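Local coordinates for protein CSOR (Streptomyces lividans, PDB 4ADZ) that probably senses copper and represses transcription of copper-responsive genes when copper is scarce, at residues Gly63-Leu68 with Ser86-Ala91. Numbering follows the deposited sequence. Where two conformers were deposited one is given.
Sequences GQIRGL and SASTKA. With SO4 (sulfate ion), chain D; SO4 (sulfate ion), chain F.
Gln64 O is gripped by two donors: Leu68 N at 2.9 Å, one turn on in its own helix, and Gln84 NE2, which comes from the partner helix just before residues 86-91. The hydroxyl of Ser88 lies nearby. Its OG is hydrogen-bonded to Gln84 O one turn back in its own helix and packs against Gln64 CB at 3.3 Å. With OG anti to its own carbonyl carbon (chi1 -56°), the serine can satisfy its hydroxyl within the helix while still presenting it to Gln64. No hydrogen bond joins residues 63-68 directly to 86-91, so these residues meet by van der Waals packing. Gln64 is the long piece of this fit. Extended beyond CG, it reaches across to the facing helix, its amide set against Ala87, Ser88 CA and Ala91. OE1 comes 3.6 Å from Ser88 CA and 3.8 Å from Ala91 CB, whereas NE2 is turned to Ala87, 3.9 Å from its CB. An alanine here would keep the touch of CB on Ser88 OG but would probably leave the methyls of Ala87 and Ala91 without their partner, opening a gap along this side of the interface. Deeper in, Ile65 CD1 meets Ser88 CB at 4.1 Å, and Leu68 reaches Ile81 and Val85 on the same helix. Arg66 faces elsewhere: its NE gives an almost straight bond (172°, 2.8 Å) to O1 of the chain D sulfate, O1 lying in the guanidinium plane at its edge; the ion is probably from the crystallisation liquor. Ile65 also packs on Glu62 of the second subunit. At 161° and 9.9 Å between the local axes, helices 48-73 and 78-114 form a near-antiparallel hairpin, part of the all-helical fold of the CsoR family of metal-sensitive repressors.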
ATOM      1  N   GLY A  63      17.992  -9.020  -9.780  1.00 13.83           N
ATOM      2  CA  GLY A  63      18.447 -10.231  -9.066  1.00 14.76           C
ATOM      3  C   GLY A  63      17.315 -10.960  -8.346  1.00 14.18           C
ATOM      4  O   GLY A  63      17.135 -12.190  -8.454  1.00 13.29           O
ATOM      5  N   GLN A  64      16.513 -10.181  -7.647  1.00 13.49           N
ATOM      6  CA  GLN A  64      15.317 -10.702  -6.940  1.00 12.77           C
ATOM      7  C   GLN A  64      14.299 -11.271  -7.886  1.00 11.84           C
ATOM      8  O   GLN A  64      13.720 -12.300  -7.624  1.00 11.83           O
ATOM      9  CB  GLN A  64      14.732  -9.607  -6.031  1.00 14.59           C
ATOM     10  CG  GLN A  64      15.625  -9.174  -4.863  1.00 16.05           C
ATOM     11  CD  GLN A  64      14.962  -8.004  -4.142  1.00 18.29           C
ATOM     12  OE1 GLN A  64      14.667  -7.006  -4.757  1.00 21.88           O
ATOM     13  NE2 GLN A  64      14.637  -8.168  -2.862  1.00 24.21           N
ATOM     14  N   ILE A  65      14.059 -10.614  -9.029  1.00 11.57           N
ATOM     15  CA  ILE A  65      13.097 -11.066  -9.953  1.00 11.04           C
ATOM     16  C   ILE A  65      13.598 -12.364 -10.625  1.00 11.06           C
ATOM     17  O   ILE A  65      12.803 -13.293 -10.895  1.00 12.69           O
ATOM     18  CB  ILE A  65      12.719 -10.039 -11.028  1.00 11.88           C
ATOM     19  CG1 ILE A  65      12.357  -8.685 -10.427  1.00 12.59           C
ATOM     20  CG2 ILE A  65      11.608 -10.574 -11.913  1.00 12.10           C
ATOM     21  CD1 ILE A  65      11.220  -8.689  -9.390  1.00 11.59           C
ATOM     22  N   ARG A  66      14.886 -12.443 -10.947  1.00 12.86           N
ATOM     23  CA  ARG A  66      15.439 -13.680 -11.456  1.00 13.19           C
ATOM     24  C   ARG A  66      15.238 -14.808 -10.458  1.00 13.66           C
ATOM     25  O   ARG A  66      14.928 -15.936 -10.856  1.00 14.59           O
ATOM     26  CB  ARG A  66      16.931 -13.525 -11.819  1.00 13.83           C
ATOM     27  CG  ARG A  66      17.091 -12.663 -13.080  1.00 15.35           C
ATOM     28  CD  ARG A  66      18.506 -12.740 -13.675  1.00 17.57           C
ATOM     29  NE  ARG A  66      19.476 -12.399 -12.684  1.00 17.97           N
ATOM     30  CZ  ARG A  66      19.988 -11.181 -12.460  1.00 17.01           C
ATOM     31  NH1 ARG A  66      19.688 -10.176 -13.201  1.00 18.19           N
ATOM     32  NH2 ARG A  66      20.823 -11.016 -11.490  1.00 21.39           N
ATOM     33  N   GLY A  67      15.469 -14.505  -9.190  1.00 13.20           N
ATOM     34  CA  GLY A  67      15.141 -15.401  -8.078  1.00 14.04           C
ATOM     35  C   GLY A  67      13.712 -15.885  -8.045  1.00 13.63           C
ATOM     36  O   GLY A  67      13.447 -17.102  -7.894  1.00 13.34           O
ATOM     37  N   LEU A  68      12.766 -14.972  -8.231  1.00 12.47           N
ATOM     38  CA  LEU A  68      11.380 -15.359  -8.355  1.00 12.42           C
ATOM     39  C   LEU A  68      11.135 -16.336  -9.507  1.00 13.57           C
ATOM     40  O   LEU A  68      10.342 -17.291  -9.389  1.00 11.80           O
ATOM     41  CB  LEU A  68      10.479 -14.131  -8.561  1.00 12.19           C
ATOM     42  CG  LEU A  68      10.291 -13.271  -7.322  1.00 11.89           C
ATOM     43  CD1 LEU A  68       9.627 -11.947  -7.747  1.00 12.21           C
ATOM     44  CD2 LEU A  68       9.518 -14.062  -6.260  1.00 12.94           C
ATOM     45  N   SER A  86       7.223  -9.676  -1.813  1.00 13.47           N
ATOM     46  CA  SER A  86       7.050  -8.548  -0.924  1.00 14.89           C
ATOM     47  C   SER A  86       8.396  -7.873  -0.715  1.00 16.07           C
ATOM     48  O   SER A  86       8.495  -6.630  -0.723  1.00 16.76           O
ATOM     49  CB  SER A  86       6.412  -9.033   0.421  1.00 16.58           C
ATOM     50  OG  SER A  86       5.054  -9.385   0.191  1.00 18.91           O
ATOM     51  N   ALA A  87       9.471  -8.644  -0.609  1.00 13.55           N
ATOM     52  CA  ALA A  87      10.769  -8.060  -0.518  1.00 13.93           C
ATOM     53  C   ALA A  87      11.113  -7.218  -1.764  1.00 12.22           C
ATOM     54  O   ALA A  87      11.743  -6.159  -1.608  1.00 13.74           O
ATOM     55  CB  ALA A  87      11.859  -9.089  -0.252  1.00 14.49           C
ATOM     56  N   SER A  88      10.772  -7.715  -2.932  1.00 12.34           N
ATOM     57  CA  SER A  88      11.071  -6.997  -4.196  1.00 12.91           C
ATOM     58  C   SER A  88      10.229  -5.733  -4.323  1.00 12.90           C
ATOM     59  O   SER A  88      10.730  -4.686  -4.705  1.00 12.02           O
ATOM     60  CB  SER A  88      10.821  -7.902  -5.376  1.00 14.05           C
ATOM     61  OG  SER A  88      11.596  -9.088  -5.221  1.00 16.44           O
ATOM     62  N   THR A  89       8.983  -5.788  -3.915  1.00 13.23           N
ATOM     63  CA  THR A  89       8.103  -4.587  -3.953  0.60 14.24           C
ATOM     64  C   THR A  89       8.628  -3.548  -2.976  1.00 14.17           C
ATOM     65  O   THR A  89       8.704  -2.341  -3.295  1.00 14.05           O
ATOM     66  CB  THR A  89       6.596  -4.922  -3.729  0.60 15.22           C
ATOM     67  OG1 THR A  89       6.392  -5.547  -2.450  0.60 15.75           O
ATOM     68  CG2 THR A  89       6.071  -5.845  -4.814  0.60 14.72           C
ATOM     69  N   LYS A  90       9.026  -3.996  -1.790  1.00 13.01           N
ATOM     70  CA  LYS A  90       9.616  -3.096  -0.804  1.00 15.03           C
ATOM     71  C   LYS A  90      10.844  -2.412  -1.339  1.00 15.06           C
ATOM     72  O   LYS A  90      10.987  -1.191  -1.143  1.00 15.01           O
ATOM     73  CB  LYS A  90       9.865  -3.841   0.527  1.00 16.49           C
ATOM     74  CG  LYS A  90      10.587  -3.067   1.613  1.00 21.54           C
ATOM     75  CD  LYS A  90      11.132  -3.966   2.744  0.50 21.96           C
ATOM     76  CE  LYS A  90      11.706  -3.154   3.899  0.50 23.72           C
ATOM     77  NZ  LYS A  90      10.664  -2.282   4.498  0.50 23.16           N
ATOM     78  N   ALA A  91      11.724  -3.142  -2.035  1.00 13.28           N
ATOM     79  CA  ALA A  91      12.940  -2.562  -2.607  1.00 12.19           C
ATOM     80  C   ALA A  91      12.626  -1.514  -3.679  1.00 11.58           C
ATOM     81  O   ALA A  91      13.254  -0.462  -3.748  1.00 12.18           O
ATOM     82  CB  ALA A  91      13.832  -3.639  -3.222  1.00 13.22           C
TER
HETATM   83  S   SO4 D1135      21.685 -14.863 -10.833  1.00 34.15           S
HETATM   84  O1  SO4 D1135      20.265 -14.391 -10.861  1.00 31.24           O
HETATM   85  O2  SO4 D1135      21.669 -15.874 -11.919  1.00 38.50           O
HETATM   86  O3  SO4 D1135      22.035 -15.511  -9.537  1.00 40.60           O
HETATM   87  O4  SO4 D1135      22.560 -13.725 -10.976  1.00 35.65           O
HETATM   88  S   SO4 F1137      18.837 -10.405 -16.681  0.50 22.55           S
HETATM   89  O1  SO4 F1137      18.560 -10.205 -15.262  0.50 24.77           O
HETATM   90  O2  SO4 F1137      17.748 -11.262 -17.227  0.50 27.27           O
HETATM   91  O3  SO4 F1137      20.146 -11.043 -16.947  0.50 24.04           O
HETATM   92  O4  SO4 F1137      18.847  -9.074 -17.352  0.50 27.57           O